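Local atomic coordinates of myosin-I heavy chain (Dictyostelium discoideum, PDB entry 5EJY), a protein that works as an actin-based motor with ATPase activity in early phagocytosis and adhesion, the chain here being a MyTH4-FERM unit of its tail. Residues L121-W126 / S160-D165; E225-L230 / F245-S250; F289-F294 / E312-Q317. All coordinates share one frame; numbering follows the deposited sequence.

Interaction 1 (L121-W126 / S160-D165); sequences LNIRVW and SKSVKD
Val163 lays its CG1 methyl over one face of the Trp126 indole. CG1 stands 3.5 Å from the centroid of the five-membered ring, 14° off the ring normal, which makes a CH-pi contact. The other branch, CG2, is 3.8 Å from Asn122 ND2. CG1 is anti to the backbone N (chi1 166°); this torsion sets it over the indole and lets CG2 reach both Trp126 CD1 and Asn122 ND2. Leu150 and Thr153 of helix 143-155 also touch the indole, as do Ser166 and Ala167 one turn on from Val163.

Ile123 lies alongside the start of the second helix. Its CG2 meets Ser162 OG at 3.4 Å, and its CG1 faces Val163 CG2 at 4.1 Å. Ser160 is the N-cap of that helix, and its OG accepts a weak bond of 3.5 Å from Val163 N. No direct hydrogen bond joins the segments. Two waters bridge them instead. One takes a bond from Ser160 N and a weak one from Asn122 ND2. The other donates to Ile123 O and is bonded to Ser162 OG, 3.0 Å away.

The short axes run nearly parallel, 15° apart at 9.1 Å. This is side-by-side packing of helices 119-133 and 161-180, with an apolar centre and water-bridged margins, within the helical MyTH4 domain.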
loop_
_atom_site.group_PDB
_atom_site.type_symbol
_atom_site.label_atom_id
_atom_site.label_comp_id
_atom_site.label_asym_id
_atom_site.label_seq_id
_atom_site.Cartn_x
_atom_site.Cartn_y
_atom_site.Cartn_z
ATOM N N LEU A 121 30.737 15.360 -3.323
ATOM C CA LEU A 121 30.762 13.956 -3.702
ATOM C C LEU A 121 30.389 13.075 -2.516
ATOM O O LEU A 121 29.620 12.117 -2.665
ATOM C CB LEU A 121 32.130 13.556 -4.252
ATOM C CG LEU A 121 32.568 14.271 -5.531
ATOM C CD1 LEU A 121 33.884 13.698 -6.033
ATOM C CD2 LEU A 121 31.497 14.170 -6.602
ATOM N N ASN A 122 30.936 13.401 -1.346
ATOM C CA ASN A 122 30.638 12.658 -0.123
ATOM C C ASN A 122 29.130 12.699 0.106
ATOM O O ASN A 122 28.515 11.706 0.494
ATOM C CB ASN A 122 31.388 13.262 1.074
ATOM C CG ASN A 122 31.753 12.225 2.147
ATOM O OD1 ASN A 122 32.178 11.111 1.834
ATOM N ND2 ASN A 122 31.598 12.599 3.420
ATOM N N ILE A 123 28.538 13.859 -0.156
ATOM C CA ILE A 123 27.098 14.037 -0.020
ATOM C C ILE A 123 26.313 13.115 -0.961
ATOM O O ILE A 123 25.320 12.507 -0.559
ATOM C CB ILE A 123 26.705 15.501 -0.267
ATOM C CG1 ILE A 123 27.168 16.364 0.912
ATOM C CG2 ILE A 123 25.208 15.642 -0.463
ATOM C CD1 ILE A 123 26.784 17.826 0.786
ATOM N N ARG A 124 26.754 13.023 -2.211
ATOM C CA ARG A 124 26.144 12.109 -3.176
ATOM C C ARG A 124 26.243 10.646 -2.754
ATOM O O ARG A 124 25.283 9.879 -2.922
ATOM C CB ARG A 124 26.776 12.287 -4.557
ATOM C CG ARG A 124 26.321 13.546 -5.267
ATOM C CD ARG A 124 24.837 13.467 -5.575
ATOM N NE ARG A 124 24.325 14.714 -6.128
ATOM C CZ ARG A 124 24.613 15.157 -7.347
ATOM N NH1 ARG A 124 25.416 14.451 -8.134
ATOM N NH2 ARG A 124 24.104 16.306 -7.778
ATOM N N VAL A 125 27.399 10.244 -2.234
ATOM C CA VAL A 125 27.559 8.858 -1.803
ATOM C C VAL A 125 26.619 8.573 -0.638
ATOM O O VAL A 125 26.031 7.505 -0.571
ATOM C CB VAL A 125 29.001 8.498 -1.369
ATOM C CG1 VAL A 125 29.068 7.014 -0.983
ATOM C CG2 VAL A 125 29.986 8.789 -2.478
ATOM N N TRP A 126 26.468 9.532 0.272
ATOM C CA TRP A 126 25.592 9.316 1.423
ATOM C C TRP A 126 24.099 9.285 1.040
ATOM O O TRP A 126 23.304 8.583 1.675
ATOM C CB TRP A 126 25.901 10.301 2.561
ATOM C CG TRP A 126 27.047 9.810 3.400
ATOM C CD1 TRP A 126 28.368 10.180 3.306
ATOM C CD2 TRP A 126 26.984 8.811 4.420
ATOM N NE1 TRP A 126 29.117 9.484 4.222
ATOM C CE2 TRP A 126 28.294 8.637 4.920
ATOM C CE3 TRP A 126 25.943 8.050 4.967
ATOM C CZ2 TRP A 126 28.587 7.737 5.944
ATOM C CZ3 TRP A 126 26.233 7.157 5.976
ATOM C CH2 TRP A 126 27.546 7.007 6.462
ATOM N N SER A 160 29.477 17.315 6.890
ATOM C CA SER A 160 28.481 18.348 6.792
ATOM C C SER A 160 27.198 17.907 7.482
ATOM O O SER A 160 27.030 16.728 7.845
ATOM C CB SER A 160 28.212 18.632 5.319
ATOM O OG SER A 160 28.091 17.408 4.607
ATOM N N LYS A 161 26.293 18.859 7.665
ATOM C CA LYS A 161 24.979 18.549 8.192
ATOM C C LYS A 161 24.306 17.519 7.279
ATOM O O LYS A 161 23.623 16.620 7.749
ATOM C CB LYS A 161 24.118 19.814 8.269
ATOM C CG LYS A 161 22.677 19.546 8.700
ATOM C CD LYS A 161 21.818 20.805 8.627
ATOM C CE LYS A 161 20.330 20.462 8.692
ATOM N NZ LYS A 161 20.002 19.598 9.866
ATOM N N SER A 162 24.511 17.668 5.976
ATOM C CA SER A 162 23.866 16.804 4.984
ATOM C C SER A 162 24.266 15.339 5.118
ATOM O O SER A 162 23.408 14.450 5.113
ATOM C CB SER A 162 24.138 17.319 3.567
ATOM O OG SER A 162 23.912 16.302 2.603
ATOM N N VAL A 163 25.565 15.080 5.247
ATOM C CA VAL A 163 26.036 13.728 5.488
ATOM C C VAL A 163 25.502 13.176 6.802
ATOM O O VAL A 163 25.085 12.023 6.871
ATOM C CB VAL A 163 27.575 13.633 5.465
ATOM C CG1 VAL A 163 28.030 12.309 6.047
ATOM C CG2 VAL A 163 28.087 13.816 4.050
ATOM N N LYS A 164 25.490 13.991 7.850
ATOM C CA LYS A 164 25.030 13.489 9.141
ATOM C C LYS A 164 23.523 13.199 9.140
ATOM O O LYS A 164 23.074 12.255 9.782
ATOM C CB LYS A 164 25.364 14.452 10.277
ATOM C CG LYS A 164 25.165 13.825 11.647
ATOM C CD LYS A 164 25.756 14.679 12.756
ATOM C CE LYS A 164 27.280 14.703 12.700
ATOM N NZ LYS A 164 27.894 13.536 13.388
ATOM N N ASP A 165 22.757 14.027 8.445
ATOM C CA ASP A 165 21.311 13.824 8.360
ATOM C C ASP A 165 21.042 12.541 7.575
ATOM O O ASP A 165 20.185 11.744 7.950
ATOM C CB ASP A 165 20.632 14.989 7.643
ATOM C CG ASP A 165 20.515 16.243 8.511
ATOM O OD1 ASP A 165 20.558 16.138 9.754
ATOM O OD2 ASP A 165 20.356 17.329 7.929
HETATM O O HOH W 1 30.839 15.507 4.861
HETATM O O HOH W 2 23.947 13.352 1.926
#

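Interaction 2 (E225-L230 / F245-S250); sequences ESSNDL and FTIIES
Helix 223-233 packs on strand 245-251 in the ubiquitin-like first lobe of the FERM domain, and two serines make most of the helix side of the contact. Ser226 CB meets the tip of Ile247, with CD1 3.5 Å away. The CG1 branch of Ile247 is anti to the carbonyl carbon (chi1 -65°), and the chain runs on extended to place CD1 against the helix. Ser227 lies over the strand backbone. Its OG is 3.4 Å from Thr246 CA and 3.7 Å from Ile247 CG1, and its CB is 4.0 Å from Phe245 O.

The helix lies across the mixed sheet of this beta-grasp fold, and its axis makes 120° with the strand direction at 7.4 Å. The CA atoms of Ser227 and Thr246 come within 5.3 Å, a closeness consistent with the small serine side chain. The hydroxyl of Ser227 is hydrogen-bonded to Cys223 O, one turn back in its own helix, so this buried polar group has a partner. Ile247 also touches Phe287 on strand 285-291, while Ser226 touches Leu215 and Ile217 on strand 212-217 and Leu264 on helix 264-277.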
loop_
_atom_site.group_PDB
_atom_site.type_symbol
_atom_site.label_atom_id
_atom_site.label_comp_id
_atom_site.label_asym_id
_atom_site.label_seq_id
_atom_site.Cartn_x
_atom_site.Cartn_y
_atom_site.Cartn_z
ATOM N N GLU A 225 0.159 0.370 9.735
ATOM C CA GLU A 225 0.556 1.617 10.398
ATOM C C GLU A 225 -0.248 2.788 9.878
ATOM O O GLU A 225 -0.736 3.621 10.644
ATOM C CB GLU A 225 2.048 1.911 10.183
ATOM C CG GLU A 225 2.959 1.077 11.035
ATOM C CD GLU A 225 4.425 1.290 10.711
ATOM O OE1 GLU A 225 4.751 1.789 9.606
ATOM O OE2 GLU A 225 5.256 0.947 11.576
ATOM N N SER A 226 -0.370 2.863 8.562
ATOM C CA SER A 226 -1.073 3.986 7.949
ATOM C C SER A 226 -2.579 3.957 8.191
ATOM O O SER A 226 -3.214 5.011 8.316
ATOM C CB SER A 226 -0.789 4.043 6.454
ATOM O OG SER A 226 0.415 4.744 6.230
ATOM N N SER A 227 -3.143 2.754 8.251
ATOM C CA SER A 227 -4.555 2.594 8.582
ATOM C C SER A 227 -4.823 3.040 10.026
ATOM O O SER A 227 -5.833 3.682 10.295
ATOM C CB SER A 227 -5.004 1.148 8.374
ATOM O OG SER A 227 -4.873 0.787 7.011
ATOM N N ASN A 228 -3.916 2.701 10.943
ATOM C CA ASN A 228 -4.028 3.170 12.326
ATOM C C ASN A 228 -3.889 4.685 12.418
ATOM O O ASN A 228 -4.616 5.354 13.162
ATOM C CB ASN A 228 -2.955 2.533 13.211
ATOM C CG ASN A 228 -3.144 1.039 13.397
ATOM O OD1 ASN A 228 -4.220 0.486 13.146
ATOM N ND2 ASN A 228 -2.093 0.376 13.862
ATOM N N ASP A 229 -2.914 5.215 11.689
ATOM C CA ASP A 229 -2.661 6.658 11.660
ATOM C C ASP A 229 -3.899 7.411 11.170
ATOM O O ASP A 229 -4.332 8.386 11.787
ATOM C CB ASP A 229 -1.464 6.939 10.747
ATOM C CG ASP A 229 -0.913 8.345 10.890
ATOM O OD1 ASP A 229 -1.207 9.047 11.891
ATOM O OD2 ASP A 229 -0.154 8.737 9.986
ATOM N N LEU A 230 -4.472 6.968 10.055
ATOM C CA LEU A 230 -5.654 7.635 9.516
ATOM C C LEU A 230 -6.853 7.505 10.458
ATOM O O LEU A 230 -7.631 8.438 10.603
ATOM C CB LEU A 230 -6.037 7.081 8.140
ATOM C CG LEU A 230 -5.813 8.017 6.955
ATOM C CD1 LEU A 230 -6.594 7.497 5.746
ATOM C CD2 LEU A 230 -6.207 9.464 7.291
ATOM N N PHE A 245 -11.091 -0.918 9.351
ATOM C CA PHE A 245 -10.732 -0.145 8.158
ATOM C C PHE A 245 -9.325 -0.493 7.674
ATOM O O PHE A 245 -8.467 -0.858 8.470
ATOM C CB PHE A 245 -10.782 1.366 8.450
ATOM C CG PHE A 245 -12.172 1.966 8.410
ATOM C CD1 PHE A 245 -13.127 1.607 9.349
ATOM C CD2 PHE A 245 -12.505 2.910 7.445
ATOM C CE1 PHE A 245 -14.381 2.185 9.342
ATOM C CE2 PHE A 245 -13.771 3.491 7.417
ATOM C CZ PHE A 245 -14.710 3.130 8.371
ATOM N N THR A 246 -9.095 -0.385 6.368
ATOM C CA THR A 246 -7.750 -0.538 5.809
ATOM C C THR A 246 -7.630 0.428 4.653
ATOM O O THR A 246 -8.611 1.048 4.251
ATOM C CB THR A 246 -7.455 -1.969 5.258
ATOM O OG1 THR A 246 -8.205 -2.205 4.048
ATOM C CG2 THR A 246 -7.791 -3.042 6.299
ATOM N N ILE A 247 -6.431 0.526 4.100
ATOM C CA ILE A 247 -6.208 1.347 2.930
ATOM C C ILE A 247 -6.062 0.396 1.757
ATOM O O ILE A 247 -5.301 -0.565 1.835
ATOM C CB ILE A 247 -4.924 2.193 3.084
ATOM C CG1 ILE A 247 -5.096 3.201 4.236
ATOM C CG2 ILE A 247 -4.618 2.932 1.778
ATOM C CD1 ILE A 247 -3.805 3.906 4.647
ATOM N N ILE A 248 -6.805 0.656 0.683
ATOM C CA ILE A 248 -6.717 -0.158 -0.523
ATOM C C ILE A 248 -6.153 0.654 -1.683
ATOM O O ILE A 248 -6.050 1.885 -1.600
ATOM C CB ILE A 248 -8.103 -0.780 -0.915
ATOM C CG1 ILE A 248 -9.153 0.311 -1.134
ATOM C CG2 ILE A 248 -8.554 -1.771 0.143
ATOM C CD1 ILE A 248 -9.276 0.767 -2.564
ATOM N N GLU A 249 -5.759 -0.036 -2.751
ATOM C CA GLU A 249 -5.311 0.646 -3.954
ATOM C C GLU A 249 -6.419 0.640 -4.997
ATOM O O GLU A 249 -7.170 -0.328 -5.127
ATOM C CB GLU A 249 -4.025 0.023 -4.517
ATOM C CG GLU A 249 -4.092 -1.446 -4.736
ATOM C CD GLU A 249 -2.793 -2.024 -5.290
ATOM O OE1 GLU A 249 -2.811 -2.481 -6.441
ATOM O OE2 GLU A 249 -1.766 -2.027 -4.580
ATOM N N SER A 250 -6.531 1.741 -5.720
ATOM C CA SER A 250 -7.555 1.873 -6.745
ATOM C C SER A 250 -6.918 2.372 -8.031
ATOM O O SER A 250 -6.435 3.499 -8.099
ATOM C CB SER A 250 -8.646 2.835 -6.284
ATOM O OG SER A 250 -9.630 3.010 -7.286
#

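Interaction 3 (F289-F294 / E312-Q317); sequences FKKKLF and EFYYHQ
Strand 289-291 and helix 312-317 cross almost at right angles, 88° between their directions, with the short axes 8.3 Å apart. Gln317 reaches from the helix and grips the backbone of Lys291 twice. Its OE1 accepts from Lys291 N at 2.8 Å, and its NE2 donates to Lys291 O at 2.9 Å. Both bonds are nearly straight and lie in the carbonyl plane, on a lone pair. Gln317 has CG anti to the backbone N (chi1 166°) and an extended chain beyond, which carries the amide to the strand. The two bonds fix the amide's rotation and use the backbone N-H and C=O of one residue. Cut back to an alanine, Gln317 would lose its amide, and Lys291 N and O are likely to be left without these mates.

Phe294 turns its edge to one face of Tyr314. The rings form a T-shaped pair, centroids 5.0 Å apart and planes at 68°, with Phe294 CZ 3.4 Å from Tyr314 CE1. Lys291 CG lies over a face of Phe294. The Tyr314 hydroxyl is hydrogen-bonded to Asn408 N.

The contact joins the end of strand 285-291 of the first FERM lobe, and the loop after it, to helix 304-322 of the central lobe. Leu293 packs on helix 484-499, and Phe289 and Lys291 touch Phe245 on strand 245-251.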
loop_
_atom_site.group_PDB
_atom_site.type_symbol
_atom_site.label_atom_id
_atom_site.label_comp_id
_atom_site.label_asym_id
_atom_site.label_seq_id
_atom_site.Cartn_x
_atom_site.Cartn_y
_atom_site.Cartn_z
ATOM N N PHE A 289 -9.371 4.792 1.797
ATOM C CA PHE A 289 -9.555 4.342 3.181
ATOM C C PHE A 289 -10.995 3.826 3.329
ATOM O O PHE A 289 -11.934 4.622 3.323
ATOM C CB PHE A 289 -9.303 5.551 4.097
ATOM C CG PHE A 289 -9.291 5.249 5.580
ATOM C CD1 PHE A 289 -8.559 4.194 6.103
ATOM C CD2 PHE A 289 -9.967 6.082 6.459
ATOM C CE1 PHE A 289 -8.524 3.955 7.488
ATOM C CE2 PHE A 289 -9.931 5.861 7.849
ATOM C CZ PHE A 289 -9.213 4.798 8.358
ATOM N N LYS A 290 -11.171 2.503 3.427
ATOM C CA LYS A 290 -12.500 1.886 3.409
ATOM C C LYS A 290 -12.656 0.906 4.550
ATOM O O LYS A 290 -11.667 0.406 5.074
ATOM C CB LYS A 290 -12.689 1.040 2.133
ATOM C CG LYS A 290 -12.735 1.777 0.827
ATOM C CD LYS A 290 -13.132 0.771 -0.257
ATOM C CE LYS A 290 -14.143 -0.240 0.314
ATOM N NZ LYS A 290 -14.589 -1.314 -0.643
ATOM N N LYS A 291 -13.901 0.532 4.850
ATOM C CA LYS A 291 -14.131 -0.460 5.890
ATOM C C LYS A 291 -14.099 -1.855 5.302
ATOM O O LYS A 291 -14.907 -2.185 4.427
ATOM C CB LYS A 291 -15.457 -0.238 6.618
ATOM C CG LYS A 291 -15.605 -1.154 7.827
ATOM C CD LYS A 291 -16.776 -0.746 8.714
ATOM C CE LYS A 291 -16.863 -1.650 9.928
ATOM N NZ LYS A 291 -17.826 -1.133 10.940
ATOM N N LYS A 292 -13.172 -2.668 5.795
ATOM C CA LYS A 292 -12.965 -4.011 5.253
ATOM C C LYS A 292 -13.665 -5.074 6.096
ATOM O O LYS A 292 -14.284 -6.013 5.569
ATOM C CB LYS A 292 -11.462 -4.324 5.209
ATOM C CG LYS A 292 -11.110 -5.730 4.667
ATOM C CD LYS A 292 -9.584 -5.893 4.588
ATOM C CE LYS A 292 -9.178 -7.292 4.112
ATOM N NZ LYS A 292 -7.681 -7.376 4.099
ATOM N N LEU A 293 -13.537 -4.937 7.411
ATOM C CA LEU A 293 -13.953 -5.996 8.335
ATOM C C LEU A 293 -15.069 -5.507 9.246
ATOM O O LEU A 293 -15.024 -4.382 9.746
ATOM C CB LEU A 293 -12.753 -6.458 9.167
ATOM C CG LEU A 293 -11.658 -7.166 8.361
ATOM C CD1 LEU A 293 -10.317 -7.096 9.063
ATOM C CD2 LEU A 293 -12.063 -8.615 8.102
ATOM N N PHE A 294 -16.078 -6.348 9.448
ATOM C CA PHE A 294 -17.227 -5.964 10.254
ATOM C C PHE A 294 -17.335 -6.809 11.514
ATOM O O PHE A 294 -17.976 -7.856 11.521
ATOM C CB PHE A 294 -18.499 -6.038 9.412
ATOM C CG PHE A 294 -18.498 -5.068 8.270
ATOM C CD1 PHE A 294 -17.811 -5.357 7.102
ATOM C CD2 PHE A 294 -19.136 -3.849 8.383
ATOM C CE1 PHE A 294 -17.791 -4.458 6.059
ATOM C CE2 PHE A 294 -19.122 -2.942 7.347
ATOM C CZ PHE A 294 -18.458 -3.239 6.187
ATOM N N GLU A 312 -20.450 6.828 9.724
ATOM C CA GLU A 312 -20.668 7.773 8.618
ATOM C C GLU A 312 -19.793 7.464 7.403
ATOM O O GLU A 312 -20.265 7.518 6.262
ATOM C CB GLU A 312 -20.428 9.221 9.069
ATOM C CG GLU A 312 -21.314 9.662 10.221
ATOM C CD GLU A 312 -22.779 9.823 9.828
ATOM O OE1 GLU A 312 -23.069 10.031 8.627
ATOM O OE2 GLU A 312 -23.643 9.737 10.728
ATOM N N PHE A 313 -18.513 7.160 7.629
ATOM C CA PHE A 313 -17.661 6.747 6.516
ATOM C C PHE A 313 -18.305 5.517 5.863
ATOM O O PHE A 313 -18.421 5.426 4.633
ATOM C CB PHE A 313 -16.236 6.402 6.993
ATOM C CG PHE A 313 -15.302 7.602 7.103
ATOM C CD1 PHE A 313 -15.382 8.657 6.213
ATOM C CD2 PHE A 313 -14.319 7.644 8.095
ATOM C CE1 PHE A 313 -14.511 9.752 6.319
ATOM C CE2 PHE A 313 -13.449 8.721 8.202
ATOM C CZ PHE A 313 -13.545 9.777 7.313
ATOM N N TYR A 314 -18.735 4.575 6.688
ATOM C CA TYR A 314 -19.314 3.350 6.143
ATOM C C TYR A 314 -20.594 3.568 5.318
ATOM O O TYR A 314 -20.755 2.957 4.261
ATOM C CB TYR A 314 -19.544 2.290 7.227
ATOM C CG TYR A 314 -20.281 1.092 6.667
ATOM C CD1 TYR A 314 -19.743 0.361 5.609
ATOM C CD2 TYR A 314 -21.526 0.720 7.156
ATOM C CE1 TYR A 314 -20.421 -0.730 5.061
ATOM C CE2 TYR A 314 -22.213 -0.386 6.617
ATOM C CZ TYR A 314 -21.651 -1.100 5.581
ATOM O OH TYR A 314 -22.332 -2.185 5.046
ATOM N N TYR A 315 -21.503 4.424 5.785
ATOM C CA TYR A 315 -22.730 4.682 5.026
ATOM C C TYR A 315 -22.423 5.154 3.612
ATOM O O TYR A 315 -23.109 4.776 2.669
ATOM C CB TYR A 315 -23.635 5.715 5.709
ATOM C CG TYR A 315 -24.060 5.358 7.108
ATOM C CD1 TYR A 315 -24.232 4.041 7.492
ATOM C CD2 TYR A 315 -24.266 6.356 8.065
ATOM C CE1 TYR A 315 -24.614 3.719 8.786
ATOM C CE2 TYR A 315 -24.652 6.045 9.349
ATOM C CZ TYR A 315 -24.824 4.728 9.706
ATOM O OH TYR A 315 -25.203 4.423 10.996
ATOM N N HIS A 316 -21.402 5.993 3.456
ATOM C CA HIS A 316 -21.018 6.454 2.121
ATOM C C HIS A 316 -20.558 5.287 1.261
ATOM O O HIS A 316 -20.866 5.217 0.072
ATOM C CB HIS A 316 -19.892 7.490 2.198
ATOM C CG HIS A 316 -20.301 8.778 2.838
ATOM N ND1 HIS A 316 -20.007 9.083 4.148
ATOM C CD2 HIS A 316 -20.985 9.837 2.348
ATOM C CE1 HIS A 316 -20.489 10.277 4.439
ATOM N NE2 HIS A 316 -21.083 10.758 3.362
ATOM N N GLN A 317 -19.791 4.393 1.875
ATOM C CA GLN A 317 -19.276 3.201 1.195
ATOM C C GLN A 317 -20.407 2.272 0.751
ATOM O O GLN A 317 -20.445 1.836 -0.394
ATOM C CB GLN A 317 -18.330 2.457 2.136
ATOM C CG GLN A 317 -17.966 1.040 1.730
ATOM C CD GLN A 317 -16.979 0.416 2.704
ATOM O OE1 GLN A 317 -16.167 1.121 3.299
ATOM N NE2 GLN A 317 -17.067 -0.896 2.898
#

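How the interactions relate
Interaction 1 stands apart in the MyTH4 domain, its centre 34 Å from that of interaction 2 and 45 Å from that of interaction 3. It is partly buried and joins helix to helix, and its polar links between the segments run through water. Interactions 2 and 3 are buried, belong to the FERM part and share one sheet, since strands 245-251 and 285-291 are neighbours. They touch directly: Thr246 N lies 3.0 Å from Lys290 O, a probable hydrogen bond, and Leu230 CD1 packs on Phe289 CG at 3.5 Å. Interaction 2 packs two small serines against Ile247 and the strand backbone, within one lobe. Interaction 3, between lobes, has direct hydrogen bonds and an aromatic pair.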